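Phosphotriesterase, putative (Deinococcus radiodurans, PDB 4J35) probably hydrolyses lactones as a metal-dependent member of the phosphotriesterase family, and is here an engineered variant made for organophosphate hydrolysis. Local coordinates at residues I200-M205 / H220-A225; L259-D264 / Q312-N317. The protein carries 7 engineered substitutions. All blocks are in the same frame, centred on the assembly; numbering follows the deposited sequence.

Both interactions belong to one wall of the TIM barrel that carries the two-cobalt site. Interaction 1 pairs strand 200-202 with strand 223-226, and interaction 2 sets the next strand, 259-261, against helix 307-322; their centres lie 11 Å apart. They meet where I224 O and L260 N, 3.0 Å apart, probably form a hydrogen bond, and where S223 CB packs on L260 CD1 at 3.7 Å. Just past the C-terminal ends of their strands H204 and D264 each bind a different cobalt ion, and H204 CE1 comes within 3.4 Å of D264 OD2. H176 joins H204 on one ion, H21 and H23 join D264 on the other, and K143 is a ligand of both.

Interaction 1: residues I200-M205 / H220-A225; sequences IMIGHM and HGVSIA. With CO (cobalt (II) ion), chain B.
V222 spreads its two methyls under two isoleucines of the neighbouring strand. CG1 meets I200 CG2 at 3.5 Å, while CG2 meets I202 CG1 at 3.7 Å; a chi1 of -61° turns CG1 beside the backbone N and leaves CG2 between N and the carbonyl carbon, one branch for each isoleucine. On the other face of the sheet M201 extends alongside A225: with CG anti to its backbone N (chi1 -168°) the chain runs out straight and bends only at chi3, bringing SD to 3.8 Å from A225 CB. Farther on, M205 lays its CG across I224 CB at 3.9 Å, the side chains at about a right angle, and helix 211-218 covers both through T217.

The backbones pair in parallel, and I202 uses both its N and its O toward strand 223-226: N donates to S223 O at 2.9 Å, nearly straight (175°), and O accepts from A225 N. I200 O takes S223 N and also hydrogen-bonds to a water that bonds to S223 OG, a hydroxyl held by R320. Beyond the strand, M205 N donates to A225 O at 3.0 Å, tying the turn that carries H204 to the adjacent strand. H204, whose CB points away from segment 220-225, binds cobalt through NE2 at 2.0 Å; second-shell D227, hydrogen-bonded to ND1, fixes the ring's rotation. Strand 200-202, helix 211-218 and strand 223-226 form a right-handed beta-alpha-beta unit of the TIM barrel, with the metal ligand H204 just past the C-terminal end of its first strand, as in the phosphotriesterase family.

Interaction 2: residues L259-D264 / Q312-N317; sequences LLLSHD and QMTVGN. With CO (cobalt (II) ion), chain C.
Strand 259-261 of the TIM barrel is covered here by helix 307-322, which crosses it steeply, at -104° between the short segments. Most of the cover comes from M313, whose side chain enters over L259 and L261. Its CG lies 3.4 Å from L259 O, then the chain bends at chi3: SD reaches L259 CB at 4.1 Å and the terminal CE turns to L261 CD1. L251 of helix 240-251 and L300 of helix 291-303 also touch this side chain. L260 instead brings CG and both methyls against N317 CB, the two side chains crossing at a slant. A water links the two backbones, accepting from L261 N and hydrogen-bonded to M313 O.

Past the strand, D264 OD1 binds the other cobalt ion, not the one held by H204, at 2.2 Å, while OD2 forms a salt bridge with R228. The helix widens into a pi-type turn at 312-316, and N317, whose N bonds to Q312 O, has its amide held at both ends. Q312 NE2 donates to OD1 almost straight (171°), and ND2, also bonded to A256 O, donates a bent hydrogen bond (137°) to L259 O at 2.9 Å, from above the carbonyl plane.

Interaction 1: residues I200-M205 / H220-A225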
ATOM      1  N   ILE A 200       4.567   0.239 -11.326  1.00 32.48           N
ATOM      2  CA  ILE A 200       3.169   0.310 -10.924  1.00 32.63           C
ATOM      3  C   ILE A 200       2.826  -0.995 -10.191  1.00 30.83           C
ATOM      4  O   ILE A 200       3.128  -2.091 -10.680  1.00 30.36           O
ATOM      5  CB  ILE A 200       2.259   0.440 -12.151  1.00 42.15           C
ATOM      6  CG1 ILE A 200       2.407   1.851 -12.750  1.00 39.69           C
ATOM      7  CG2 ILE A 200       0.823   0.139 -11.780  1.00 36.40           C
ATOM      8  CD1 ILE A 200       1.717   2.023 -14.082  1.00 30.19           C
ATOM      9  N   MET A 201       2.226  -0.873  -9.012  1.00 33.37           N
ATOM     10  CA  MET A 201       1.783  -2.043  -8.274  1.00 31.41           C
ATOM     11  C   MET A 201       0.284  -1.911  -8.087  1.00 29.22           C
ATOM     12  O   MET A 201      -0.196  -1.013  -7.363  1.00 32.22           O
ATOM     13  CB  MET A 201       2.472  -2.140  -6.885  1.00 36.70           C
ATOM     14  CG  MET A 201       2.244  -3.456  -6.253  1.00 35.00           C
ATOM     15  SD  MET A 201       3.105  -3.589  -4.633  1.00 32.08           S
ATOM     16  CE  MET A 201       1.950  -2.651  -3.649  1.00 37.98           C
ATOM     17  N   ILE A 202      -0.478  -2.796  -8.713  1.00 32.03           N
ATOM     18  CA  ILE A 202      -1.919  -2.693  -8.576  1.00 28.72           C
ATOM     19  C   ILE A 202      -2.262  -3.454  -7.330  1.00 28.31           C
ATOM     20  O   ILE A 202      -1.936  -4.639  -7.222  1.00 31.36           O
ATOM     21  CB  ILE A 202      -2.677  -3.349  -9.709  1.00 35.23           C
ATOM     22  CG1 ILE A 202      -2.272  -2.702 -11.054  1.00 35.04           C
ATOM     23  CG2 ILE A 202      -4.183  -3.265  -9.474  1.00 28.99           C
ATOM     24  CD1 ILE A 202      -2.554  -1.150 -11.134  1.00 35.98           C
ATOM     25  N   GLY A 203      -2.906  -2.775  -6.403  1.00 29.16           N
ATOM     26  CA  GLY A 203      -3.123  -3.363  -5.091  1.00 31.23           C
ATOM     27  C   GLY A 203      -4.414  -4.106  -4.847  1.00 32.64           C
ATOM     28  O   GLY A 203      -5.356  -4.057  -5.625  1.00 35.12           O
ATOM     29  N   HIS A 204      -4.435  -4.788  -3.701  1.00 33.58           N
ATOM     30  CA  HIS A 204      -5.573  -5.560  -3.228  1.00 29.25           C
ATOM     31  C   HIS A 204      -6.099  -6.561  -4.257  1.00 32.53           C
ATOM     32  O   HIS A 204      -7.305  -6.863  -4.297  1.00 35.34           O
ATOM     33  CB  HIS A 204      -6.699  -4.620  -2.721  1.00 33.55           C
ATOM     34  CG  HIS A 204      -6.258  -3.583  -1.729  1.00 32.41           C
ATOM     35  ND1 HIS A 204      -5.165  -3.741  -0.900  1.00 32.84           N
ATOM     36  CD2 HIS A 204      -6.774  -2.368  -1.429  1.00 30.25           C
ATOM     37  CE1 HIS A 204      -5.042  -2.670  -0.124  1.00 28.29           C
ATOM     38  NE2 HIS A 204      -5.999  -1.817  -0.435  1.00 30.75           N
ATOM     39  N   MET A 205      -5.190  -7.114  -5.052  1.00 34.44           N
ATOM     40  CA  MET A 205      -5.562  -8.061  -6.092  1.00 34.08           C
ATOM     41  C   MET A 205      -5.899  -9.411  -5.549  1.00 42.77           C
ATOM     42  O   MET A 205      -6.450 -10.238  -6.252  1.00 44.34           O
ATOM     43  CB  MET A 205      -4.474  -8.132  -7.169  1.00 37.69           C
ATOM     44  CG  MET A 205      -4.406  -6.871  -7.976  1.00 36.27           C
ATOM     45  SD  MET A 205      -5.778  -6.755  -9.194  1.00 38.67           S
ATOM     46  CE  MET A 205      -5.466  -8.242 -10.131  1.00 36.90           C
ATOM     47  N   HIS A 220      -0.615  -5.936 -18.781  1.00 38.33           N
ATOM     48  CA  HIS A 220      -0.222  -4.553 -19.024  1.00 31.84           C
ATOM     49  C   HIS A 220       1.187  -4.278 -18.606  1.00 45.15           C
ATOM     50  O   HIS A 220       1.675  -3.156 -18.759  1.00 40.64           O
ATOM     51  CB  HIS A 220      -1.197  -3.600 -18.333  1.00 38.15           C
ATOM     52  CG  HIS A 220      -2.560  -3.628 -18.935  1.00 42.09           C
ATOM     53  ND1 HIS A 220      -3.599  -4.344 -18.389  1.00 40.10           N
ATOM     54  CD2 HIS A 220      -3.034  -3.094 -20.085  1.00 38.69           C
ATOM     55  CE1 HIS A 220      -4.670  -4.218 -19.150  1.00 40.27           C
ATOM     56  NE2 HIS A 220      -4.349  -3.473 -20.195  1.00 41.26           N
ATOM     57  N   GLY A 221       1.825  -5.317 -18.062  1.00 34.89           N
ATOM     58  CA  GLY A 221       3.221  -5.263 -17.675  1.00 38.57           C
ATOM     59  C   GLY A 221       3.423  -4.798 -16.249  1.00 36.33           C
ATOM     60  O   GLY A 221       4.572  -4.655 -15.809  1.00 33.43           O
ATOM     61  N   VAL A 222       2.321  -4.504 -15.570  1.00 35.79           N
ATOM     62  CA  VAL A 222       2.379  -4.028 -14.199  1.00 33.45           C
ATOM     63  C   VAL A 222       2.601  -5.193 -13.258  1.00 30.02           C
ATOM     64  O   VAL A 222       2.476  -6.364 -13.617  1.00 32.00           O
ATOM     65  CB  VAL A 222       1.096  -3.238 -13.753  1.00 29.77           C
ATOM     66  CG1 VAL A 222       0.893  -1.958 -14.633  1.00 33.20           C
ATOM     67  CG2 VAL A 222      -0.167  -4.142 -13.783  1.00 34.12           C
ATOM     68  N   SER A 223       2.921  -4.853 -12.017  1.00 34.58           N
ATOM     69  CA  SER A 223       2.901  -5.857 -10.971  1.00 38.05           C
ATOM     70  C   SER A 223       1.594  -5.819 -10.157  1.00 30.77           C
ATOM     71  O   SER A 223       0.816  -4.861 -10.216  1.00 29.79           O
ATOM     72  CB  SER A 223       4.091  -5.610 -10.074  1.00 29.38           C
ATOM     73  OG  SER A 223       5.295  -5.764 -10.788  1.00 41.85           O
ATOM     74  N   ILE A 224       1.345  -6.876  -9.365  1.00 32.77           N
ATOM     75  CA  ILE A 224       0.114  -6.930  -8.631  1.00 30.29           C
ATOM     76  C   ILE A 224       0.462  -7.423  -7.257  1.00 29.20           C
ATOM     77  O   ILE A 224       1.394  -8.210  -7.136  1.00 32.54           O
ATOM     78  CB  ILE A 224      -0.915  -7.854  -9.296  1.00 30.32           C
ATOM     79  CG1 ILE A 224      -0.413  -9.258  -9.447  1.00 31.93           C
ATOM     80  CG2 ILE A 224      -1.232  -7.311 -10.706  1.00 34.52           C
ATOM     81  CD1 ILE A 224      -1.538 -10.269  -9.810  1.00 32.26           C
ATOM     82  N   ALA A 225      -0.278  -6.921  -6.283  1.00 30.08           N
ATOM     83  CA  ALA A 225      -0.009  -7.303  -4.876  1.00 28.45           C
ATOM     84  C   ALA A 225      -1.194  -8.016  -4.295  1.00 29.06           C
ATOM     85  O   ALA A 225      -2.327  -7.538  -4.362  1.00 33.05           O
ATOM     86  CB  ALA A 225       0.255  -6.089  -4.088  1.00 29.01           C
TER
HETATM   87 CO    CO B 401      -6.554  -0.077   0.388  1.00 31.63          CO
HETATM   88  O   HOH W   1       5.430  -3.123 -11.720  1.00 39.08           O

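Interaction 2: residues L259-D264 / Q312-N317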
ATOM      1  N   LEU A 259       4.663 -10.447  -8.888  1.00 36.14           N
ATOM      2  CA  LEU A 259       3.779 -10.667  -7.743  1.00 34.09           C
ATOM      3  C   LEU A 259       4.428 -10.168  -6.459  1.00 33.08           C
ATOM      4  O   LEU A 259       5.618 -10.436  -6.222  1.00 35.16           O
ATOM      5  CB  LEU A 259       3.491 -12.165  -7.556  1.00 38.87           C
ATOM      6  CG  LEU A 259       2.882 -12.906  -8.756  1.00 39.91           C
ATOM      7  CD1 LEU A 259       2.960 -14.398  -8.525  1.00 44.70           C
ATOM      8  CD2 LEU A 259       1.426 -12.463  -9.014  1.00 37.49           C
ATOM      9  N   LEU A 260       3.651  -9.450  -5.645  1.00 32.17           N
ATOM     10  CA  LEU A 260       4.140  -8.984  -4.355  1.00 32.57           C
ATOM     11  C   LEU A 260       3.161  -9.348  -3.246  1.00 36.89           C
ATOM     12  O   LEU A 260       2.014  -9.673  -3.501  1.00 31.93           O
ATOM     13  CB  LEU A 260       4.388  -7.476  -4.380  1.00 34.42           C
ATOM     14  CG  LEU A 260       5.576  -7.088  -5.258  1.00 37.76           C
ATOM     15  CD1 LEU A 260       5.101  -6.714  -6.691  1.00 31.97           C
ATOM     16  CD2 LEU A 260       6.350  -5.956  -4.619  1.00 33.36           C
ATOM     17  N   LEU A 261       3.641  -9.278  -2.009  1.00 31.95           N
ATOM     18  CA  LEU A 261       2.911  -9.837  -0.851  1.00 33.76           C
ATOM     19  C   LEU A 261       2.913  -8.865   0.328  1.00 31.72           C
ATOM     20  O   LEU A 261       3.950  -8.346   0.690  1.00 34.75           O
ATOM     21  CB  LEU A 261       3.573 -11.136  -0.388  1.00 34.42           C
ATOM     22  CG  LEU A 261       3.772 -12.255  -1.414  1.00 32.77           C
ATOM     23  CD1 LEU A 261       4.642 -13.370  -0.776  1.00 41.05           C
ATOM     24  CD2 LEU A 261       2.459 -12.833  -1.900  1.00 35.13           C
ATOM     25  N   SER A 262       1.742  -8.594   0.904  1.00 34.08           N
ATOM     26  CA  SER A 262       1.671  -7.735   2.102  1.00 31.38           C
ATOM     27  C   SER A 262       0.406  -8.003   2.890  1.00 31.32           C
ATOM     28  O   SER A 262      -0.377  -8.871   2.503  1.00 32.61           O
ATOM     29  CB  SER A 262       1.753  -6.272   1.743  1.00 35.82           C
ATOM     30  OG  SER A 262       2.756  -5.658   2.503  1.00 31.14           O
ATOM     31  N   HIS A 263       0.244  -7.281   4.011  1.00 33.05           N
ATOM     32  CA  HIS A 263      -0.905  -7.475   4.884  1.00 31.15           C
ATOM     33  C   HIS A 263      -1.958  -6.365   4.902  1.00 31.08           C
ATOM     34  O   HIS A 263      -3.099  -6.613   5.346  1.00 32.47           O
ATOM     35  CB  HIS A 263      -0.441  -7.659   6.356  1.00 31.21           C
ATOM     36  CG  HIS A 263       0.726  -8.577   6.515  1.00 31.45           C
ATOM     37  ND1 HIS A 263       2.033  -8.153   6.409  1.00 32.00           N
ATOM     38  CD2 HIS A 263       0.778  -9.891   6.829  1.00 35.50           C
ATOM     39  CE1 HIS A 263       2.842  -9.171   6.667  1.00 35.20           C
ATOM     40  NE2 HIS A 263       2.102 -10.233   6.919  1.00 31.86           N
ATOM     41  N   ASP A 264      -1.577  -5.136   4.549  1.00 30.74           N
ATOM     42  CA  ASP A 264      -2.465  -3.984   4.713  1.00 30.53           C
ATOM     43  C   ASP A 264      -2.855  -3.839   6.200  1.00 31.47           C
ATOM     44  O   ASP A 264      -3.955  -3.416   6.538  1.00 32.04           O
ATOM     45  CB  ASP A 264      -3.710  -4.163   3.872  1.00 30.52           C
ATOM     46  CG  ASP A 264      -4.472  -2.851   3.646  1.00 30.32           C
ATOM     47  OD1 ASP A 264      -3.941  -1.751   3.887  1.00 31.12           O
ATOM     48  OD2 ASP A 264      -5.636  -2.959   3.257  1.00 31.65           O
ATOM     49  N   GLN A 312      12.273 -13.570  -4.919  1.00 38.17           N
ATOM     50  CA  GLN A 312      11.928 -12.666  -6.022  1.00 46.38           C
ATOM     51  C   GLN A 312      10.733 -11.775  -5.637  1.00 44.28           C
ATOM     52  O   GLN A 312      10.716 -10.574  -5.932  1.00 37.60           O
ATOM     53  CB  GLN A 312      11.566 -13.452  -7.259  1.00 35.60           C
ATOM     54  CG  GLN A 312      11.330 -12.556  -8.527  1.00 41.56           C
ATOM     55  CD  GLN A 312      12.597 -11.845  -8.997  1.00 54.11           C
ATOM     56  OE1 GLN A 312      13.620 -12.482  -9.274  1.00 52.70           O
ATOM     57  NE2 GLN A 312      12.538 -10.522  -9.081  1.00 41.12           N
ATOM     58  N   MET A 313       9.724 -12.379  -5.020  1.00 39.26           N
ATOM     59  CA  MET A 313       8.541 -11.624  -4.602  1.00 37.38           C
ATOM     60  C   MET A 313       8.895 -10.643  -3.514  1.00 32.96           C
ATOM     61  O   MET A 313       8.390  -9.519  -3.486  1.00 32.68           O
ATOM     62  CB  MET A 313       7.417 -12.555  -4.118  1.00 36.65           C
ATOM     63  CG  MET A 313       6.852 -13.422  -5.191  1.00 33.86           C
ATOM     64  SD  MET A 313       5.423 -14.427  -4.805  1.00 39.11           S
ATOM     65  CE  MET A 313       6.235 -15.722  -3.784  1.00 36.10           C
ATOM     66  N   THR A 314       9.703 -11.091  -2.528  1.00 36.69           N
ATOM     67  CA  THR A 314       9.880 -10.301  -1.313  1.00 33.69           C
ATOM     68  C   THR A 314      11.077  -9.366  -1.327  1.00 33.02           C
ATOM     69  O   THR A 314      11.122  -8.437  -0.548  1.00 34.53           O
ATOM     70  CB  THR A 314      10.008 -11.237  -0.067  1.00 33.11           C
ATOM     71  OG1 THR A 314      11.116 -12.119  -0.259  1.00 33.67           O
ATOM     72  CG2 THR A 314       8.741 -12.044   0.073  1.00 36.97           C
ATOM     73  N   VAL A 315      12.036  -9.580  -2.233  1.00 37.32           N
ATOM     74  CA  VAL A 315      13.231  -8.728  -2.275  1.00 33.38           C
ATOM     75  C   VAL A 315      13.488  -8.176  -3.705  1.00 33.43           C
ATOM     76  O   VAL A 315      13.677  -6.973  -3.867  1.00 41.39           O
ATOM     77  CB  VAL A 315      14.505  -9.503  -1.817  1.00 44.64           C
ATOM     78  CG1 VAL A 315      15.737  -8.602  -1.861  1.00 37.21           C
ATOM     79  CG2 VAL A 315      14.317 -10.089  -0.378  1.00 42.48           C
ATOM     80  N   GLY A 316      13.499  -9.073  -4.680  1.00 40.11           N
ATOM     81  CA  GLY A 316      13.799  -8.706  -6.063  1.00 47.34           C
ATOM     82  C   GLY A 316      12.800  -7.691  -6.592  1.00 38.45           C
ATOM     83  O   GLY A 316      13.182  -6.654  -7.121  1.00 39.02           O
ATOM     84  N   ASN A 317      11.517  -7.991  -6.455  1.00 39.85           N
ATOM     85  CA  ASN A 317      10.489  -7.099  -6.992  1.00 42.11           C
ATOM     86  C   ASN A 317      10.454  -5.729  -6.328  1.00 36.36           C
ATOM     87  O   ASN A 317      10.396  -4.710  -7.006  1.00 33.91           O
ATOM     88  CB  ASN A 317       9.120  -7.765  -6.977  1.00 32.74           C
ATOM     89  CG  ASN A 317       9.075  -8.991  -7.838  1.00 32.99           C
ATOM     90  OD1 ASN A 317       9.983  -9.228  -8.667  1.00 39.59           O
ATOM     91  ND2 ASN A 317       7.994  -9.749  -7.732  1.00 36.67           N
TER
HETATM   92 CO    CO C 402      -4.064   0.135   2.740  1.00 27.94          CO
HETATM   93  O   HOH W   2       6.340  -8.505  -1.764  1.00 33.96           O